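PDB 3C3P: methyltransferase from Geobacter sulfurreducens PCA, which probably transfers methyl groups from S-adenosyl-L-methionine to a hydroxyl oxygen of a substrate not yet identified. Local coordinates for residues A[26-31]-A[67-72]; A[47-52]-A[75-80]. All blocks are in the same frame, centred on the assembly; numbering follows the deposited sequence.

Contact 1: residues A[26-31]-A[67-72]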
# COMPACT_ATOMS: atom_id res chain seq x y z
N ALA A 26 -12.44 -4.34 19.03
CA ALA A 26 -12.74 -3.40 20.12
C ALA A 26 -12.38 -4.01 21.48
O ALA A 26 -11.92 -3.31 22.39
CB ALA A 26 -14.21 -2.98 20.08
N ALA A 27 -12.54 -5.32 21.57
CA ALA A 27 -12.26 -6.05 22.80
C ALA A 27 -10.76 -6.08 23.01
O ALA A 27 -10.28 -6.02 24.13
CB ALA A 27 -12.80 -7.46 22.72
N MSE A 28 -10.05 -6.13 21.90
CA MSE A 28 -8.58 -6.20 21.87
C MSE A 28 -7.88 -4.89 22.26
O MSE A 28 -6.84 -4.88 22.92
CB MSE A 28 -8.10 -6.71 20.50
CG MSE A 28 -6.62 -6.78 20.36
SE MSE A 28 -6.05 -7.75 18.76
CE MSE A 28 -6.97 -6.71 17.38
N GLU A 29 -8.47 -3.77 21.85
CA GLU A 29 -7.94 -2.44 22.16
C GLU A 29 -7.94 -2.17 23.64
O GLU A 29 -6.95 -1.75 24.23
CB GLU A 29 -8.82 -1.36 21.51
CG GLU A 29 -8.74 -1.34 19.99
CD GLU A 29 -9.79 -0.44 19.33
OE1 GLU A 29 -10.60 0.18 20.05
OE2 GLU A 29 -9.80 -0.37 18.08
N GLN A 30 -9.10 -2.41 24.24
CA GLN A 30 -9.29 -2.23 25.69
C GLN A 30 -8.40 -3.13 26.52
O GLN A 30 -7.92 -2.74 27.59
CB GLN A 30 -10.74 -2.49 26.10
CG GLN A 30 -11.67 -1.30 25.95
CD GLN A 30 -11.38 -0.23 26.99
OE1 GLN A 30 -10.49 -0.39 27.83
NE2 GLN A 30 -12.13 0.86 26.94
N ILE A 31 -8.16 -4.33 26.02
CA ILE A 31 -7.34 -5.31 26.73
C ILE A 31 -5.90 -4.82 26.64
O ILE A 31 -5.08 -5.02 27.54
CB ILE A 31 -7.42 -6.71 26.16
CG1 ILE A 31 -8.73 -7.37 26.59
CG2 ILE A 31 -6.28 -7.53 26.70
CD1 ILE A 31 -8.97 -8.74 26.00
N LEU A 67 -0.69 -9.01 21.66
CA LEU A 67 -2.05 -9.55 21.64
C LEU A 67 -2.43 -10.22 20.33
O LEU A 67 -3.59 -10.54 20.11
CB LEU A 67 -3.08 -8.44 21.95
CG LEU A 67 -2.98 -7.71 23.28
CD1 LEU A 67 -4.10 -6.70 23.33
CD2 LEU A 67 -3.04 -8.65 24.48
N GLY A 68 -1.43 -10.49 19.50
CA GLY A 68 -1.68 -11.11 18.20
C GLY A 68 -2.43 -10.16 17.28
O GLY A 68 -3.09 -10.57 16.33
N CYS A 69 -2.30 -8.88 17.55
CA CYS A 69 -3.02 -7.88 16.74
C CYS A 69 -2.66 -7.90 15.24
O CYS A 69 -3.54 -7.88 14.38
CB CYS A 69 -2.81 -6.48 17.30
SG CYS A 69 -3.74 -5.23 16.39
N ALA A 70 -1.38 -7.93 14.94
CA ALA A 70 -0.91 -7.93 13.54
C ALA A 70 -1.34 -9.22 12.85
O ALA A 70 -1.83 -9.22 11.71
CB ALA A 70 0.63 -7.77 13.47
N SER A 71 -1.19 -10.31 13.58
CA SER A 71 -1.54 -11.65 13.06
C SER A 71 -3.03 -11.76 12.79
O SER A 71 -3.46 -12.47 11.89
CB SER A 71 -1.10 -12.73 14.05
OG SER A 71 0.30 -12.68 14.28
N TRP A 72 -3.80 -11.01 13.56
CA TRP A 72 -5.25 -11.03 13.41
C TRP A 72 -5.60 -10.44 12.04
O TRP A 72 -6.39 -11.02 11.28
CB TRP A 72 -5.92 -10.30 14.57
CG TRP A 72 -7.36 -10.40 14.50
CD1 TRP A 72 -8.15 -11.42 14.99
CD2 TRP A 72 -8.23 -9.47 13.91
NE1 TRP A 72 -9.47 -11.16 14.72
CE2 TRP A 72 -9.54 -9.97 14.05
CE3 TRP A 72 -8.05 -8.27 13.26
CZ2 TRP A 72 -10.65 -9.29 13.58
CZ3 TRP A 72 -9.16 -7.60 12.78
CH2 TRP A 72 -10.43 -8.10 12.94

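Contact 2: residues A[47-52]-A[75-80]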
# COMPACT_ATOMS: atom_id res chain seq x y z
N LEU A 47 -4.61 -1.22 6.45
CA LEU A 47 -3.58 -1.14 5.40
C LEU A 47 -2.90 -2.48 5.30
O LEU A 47 -2.62 -2.94 4.20
CB LEU A 47 -2.54 -0.06 5.65
CG LEU A 47 -1.46 0.03 4.57
CD1 LEU A 47 -2.05 0.40 3.21
CD2 LEU A 47 -0.37 1.02 5.02
N LEU A 48 -2.65 -3.10 6.45
CA LEU A 48 -1.99 -4.42 6.47
C LEU A 48 -2.84 -5.42 5.71
O LEU A 48 -2.36 -6.21 4.91
CB LEU A 48 -1.79 -4.94 7.89
CG LEU A 48 -0.82 -4.18 8.81
CD1 LEU A 48 -0.62 -4.92 10.15
CD2 LEU A 48 0.51 -3.98 8.17
N TYR A 49 -4.11 -5.42 6.05
CA TYR A 49 -5.08 -6.30 5.37
C TYR A 49 -5.07 -6.11 3.86
O TYR A 49 -4.98 -7.07 3.11
CB TYR A 49 -6.50 -6.06 5.89
CG TYR A 49 -7.56 -6.93 5.19
CD1 TYR A 49 -7.87 -8.21 5.65
CD2 TYR A 49 -8.21 -6.47 4.05
CE1 TYR A 49 -8.84 -9.00 4.99
CE2 TYR A 49 -9.16 -7.24 3.39
CZ TYR A 49 -9.47 -8.51 3.86
OH TYR A 49 -10.41 -9.25 3.18
N LEU A 50 -5.15 -4.86 3.42
CA LEU A 50 -5.20 -4.56 2.00
C LEU A 50 -3.93 -5.00 1.29
O LEU A 50 -3.97 -5.61 0.22
CB LEU A 50 -5.55 -3.09 1.73
CG LEU A 50 -5.82 -2.80 0.23
CD1 LEU A 50 -6.98 -1.81 -0.01
CD2 LEU A 50 -4.49 -2.38 -0.46
N LEU A 51 -2.78 -4.71 1.90
CA LEU A 51 -1.51 -5.09 1.26
C LEU A 51 -1.39 -6.61 1.12
O LEU A 51 -0.90 -7.17 0.12
CB LEU A 51 -0.32 -4.52 2.07
CG LEU A 51 -0.13 -2.99 2.05
CD1 LEU A 51 0.92 -2.58 3.07
CD2 LEU A 51 0.21 -2.48 0.64
N ALA A 52 -1.89 -7.31 2.13
CA ALA A 52 -1.83 -8.76 2.17
C ALA A 52 -2.75 -9.33 1.12
O ALA A 52 -2.41 -10.27 0.42
CB ALA A 52 -2.17 -9.30 3.58
N ALA A 75 -4.22 -12.84 9.22
CA ALA A 75 -4.93 -14.12 9.15
C ALA A 75 -6.21 -14.02 8.33
O ALA A 75 -6.60 -14.95 7.63
CB ALA A 75 -5.25 -14.66 10.57
N ARG A 76 -6.82 -12.87 8.45
CA ARG A 76 -8.09 -12.57 7.77
C ARG A 76 -7.94 -12.40 6.28
O ARG A 76 -8.90 -12.52 5.53
CB ARG A 76 -8.70 -11.27 8.32
CG ARG A 76 -9.01 -11.27 9.82
CD ARG A 76 -10.05 -10.22 10.21
NE ARG A 76 -11.23 -10.35 9.34
CZ ARG A 76 -12.46 -9.92 9.61
NH1 ARG A 76 -12.78 -9.41 10.79
NH2 ARG A 76 -13.41 -10.09 8.69
N ALA A 77 -6.70 -12.15 5.87
CA ALA A 77 -6.35 -11.86 4.47
C ALA A 77 -5.80 -13.00 3.64
O ALA A 77 -5.58 -12.84 2.44
CB ALA A 77 -5.31 -10.69 4.44
N ILE A 78 -5.60 -14.15 4.27
CA ILE A 78 -5.00 -15.30 3.56
C ILE A 78 -5.88 -16.53 3.43
O ILE A 78 -6.85 -16.74 4.19
CB ILE A 78 -3.64 -15.72 4.25
CG1 ILE A 78 -3.88 -16.34 5.62
CG2 ILE A 78 -2.65 -14.52 4.36
CD1 ILE A 78 -2.68 -17.05 6.19
N SER A 79 -5.54 -17.36 2.46
CA SER A 79 -6.30 -18.62 2.24
C SER A 79 -5.90 -19.69 3.23
O SER A 79 -4.92 -19.59 3.97
CB SER A 79 -6.11 -19.20 0.83
OG SER A 79 -4.75 -19.57 0.58
N ILE A 80 -6.68 -20.75 3.15
CA ILE A 80 -6.50 -21.93 4.01
C ILE A 80 -5.19 -22.62 3.66
O ILE A 80 -4.59 -23.32 4.48
CB ILE A 80 -7.68 -22.93 3.86
CG1 ILE A 80 -7.61 -24.02 4.94
CG2 ILE A 80 -7.70 -23.54 2.46
CD1 ILE A 80 -8.76 -25.01 4.88
O HOH W 1 -11.25 -11.23 4.56

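Contact 1: residues A[26-31]-A[67-72]
Met28, deposited as selenomethionine, reaches out of helix 23-34, and from CG outward its side chain runs past Leu67 to Cys69 and Trp72, on the turn leading into helix 69-75 and its first residues. From CB, the first torsion puts CG opposite the backbone N (chi1 178°), where it meets Leu67 CD1 at 3.9 Å, the two side chains running antiparallel past one another. The next bond is also extended and carries SE onto CA of Cys69 (3.6 Å), with CB of the same residue just beyond. The chain then bends at chi3 (57°), turning CE toward Cys69 SG at 3.7 Å and setting it over one face of the Trp72 indole, 4.3 Å above the plane and near the margin of the ring system rather than over its middle. Residues 67-72 run from the end of the glycine-rich turn after strand 59-63 into the first crossover helix of a Rossmann-like, class I methyltransferase fold; in relatives this turn lies against S-adenosylmethionine. Gly68, with positive phi, is the N-cap of helix 69-75, and Asp65 binds Ala70 N and Ser71 OG. Leu67 closes the other end of the interface: its CD1 presses on the carbonyl oxygen of Met28, Met28 O to Leu67 CD1 being 3.3 Å, while CD2 lies 4.1 Å from CG2 of Ile31, one helical turn along. No hydrogen bond passes between the segments. The backbone N and O of Leu67 are bonded instead to Asn93 OD1 and His96 ND1. Helix 91-104 supplies further cover: Met100 packs on both Met28 and Trp72, and His96 on Ile31.

Contact 2: residues A[47-52]-A[75-80]
Tyr49 swings its ring off helix 42-55 to lie beside the backbone of Arg76 and Ala77, in the connection between helix 69-75 and strand 83-88. With CG opposite the backbone N (chi1 178°) and the ring standing nearly perpendicular to the CA-CB-CG plane (chi2 88°), the CD1-CE1 side faces the loop. CE1 lies 3.6 Å from Arg76 O, which sits at the ring edge near its plane, and CD1 is 3.8 Å from the Ala77 CB methyl, which approaches obliquely. A water extends this edge contact: it lies in the ring plane, 2.6 Å from Tyr49 OH, and donates to Arg76 O at 2.9 Å. Since Arg53 NH1 also bonds Tyr49 OH, the hydroxyl has two partners, which hold the outer end of the side chain in place. Arg76 adds its CB, 4.0 Å from Tyr49 CE1; farther out the chain bends about its CG-CD bond, and NH1 forms a salt bridge with Asp22. One turn on from Tyr49, Ala52 closes the apolar part, its CB 3.5 Å from the CB of Ala77; two small methyls let helix and loop come close, and no direct hydrogen bond links them. The loop carries the chain from helix 69-75 into strand 83-88 in the beta-alpha-beta crossover that began with strand 59-63. Ala52 also packs on Phe74 of helix 69-75 and on Ile129 of strand 127-133, while Phe193 of the second subunit meets the Tyr49 ring with planes about 45° apart, putting helix 42-55 between the sheet and the dimer partner.

Overall arrangement
Contact 1 and contact 2 meet the two ends of helix 69-75, its start and the loop that follows it, using the successive helices 23-34 and 42-55. Their segments alternate along the chain; their centres are about 16 Å apart, and they adjoin in the sequence without touching otherwise. Contact 1 is buried and held by apolar side chains with sulfur and selenium, without a hydrogen bond, and includes part of the turn that in relatives lies against the cofactor. Contact 2 is partly buried, with alanine methyls in contact, a water bridge, and an exposed arginine. Asp22 serves both neighbourhoods, touching Trp72 and pairing with Arg76. The second subunit reaches contact 2 alone.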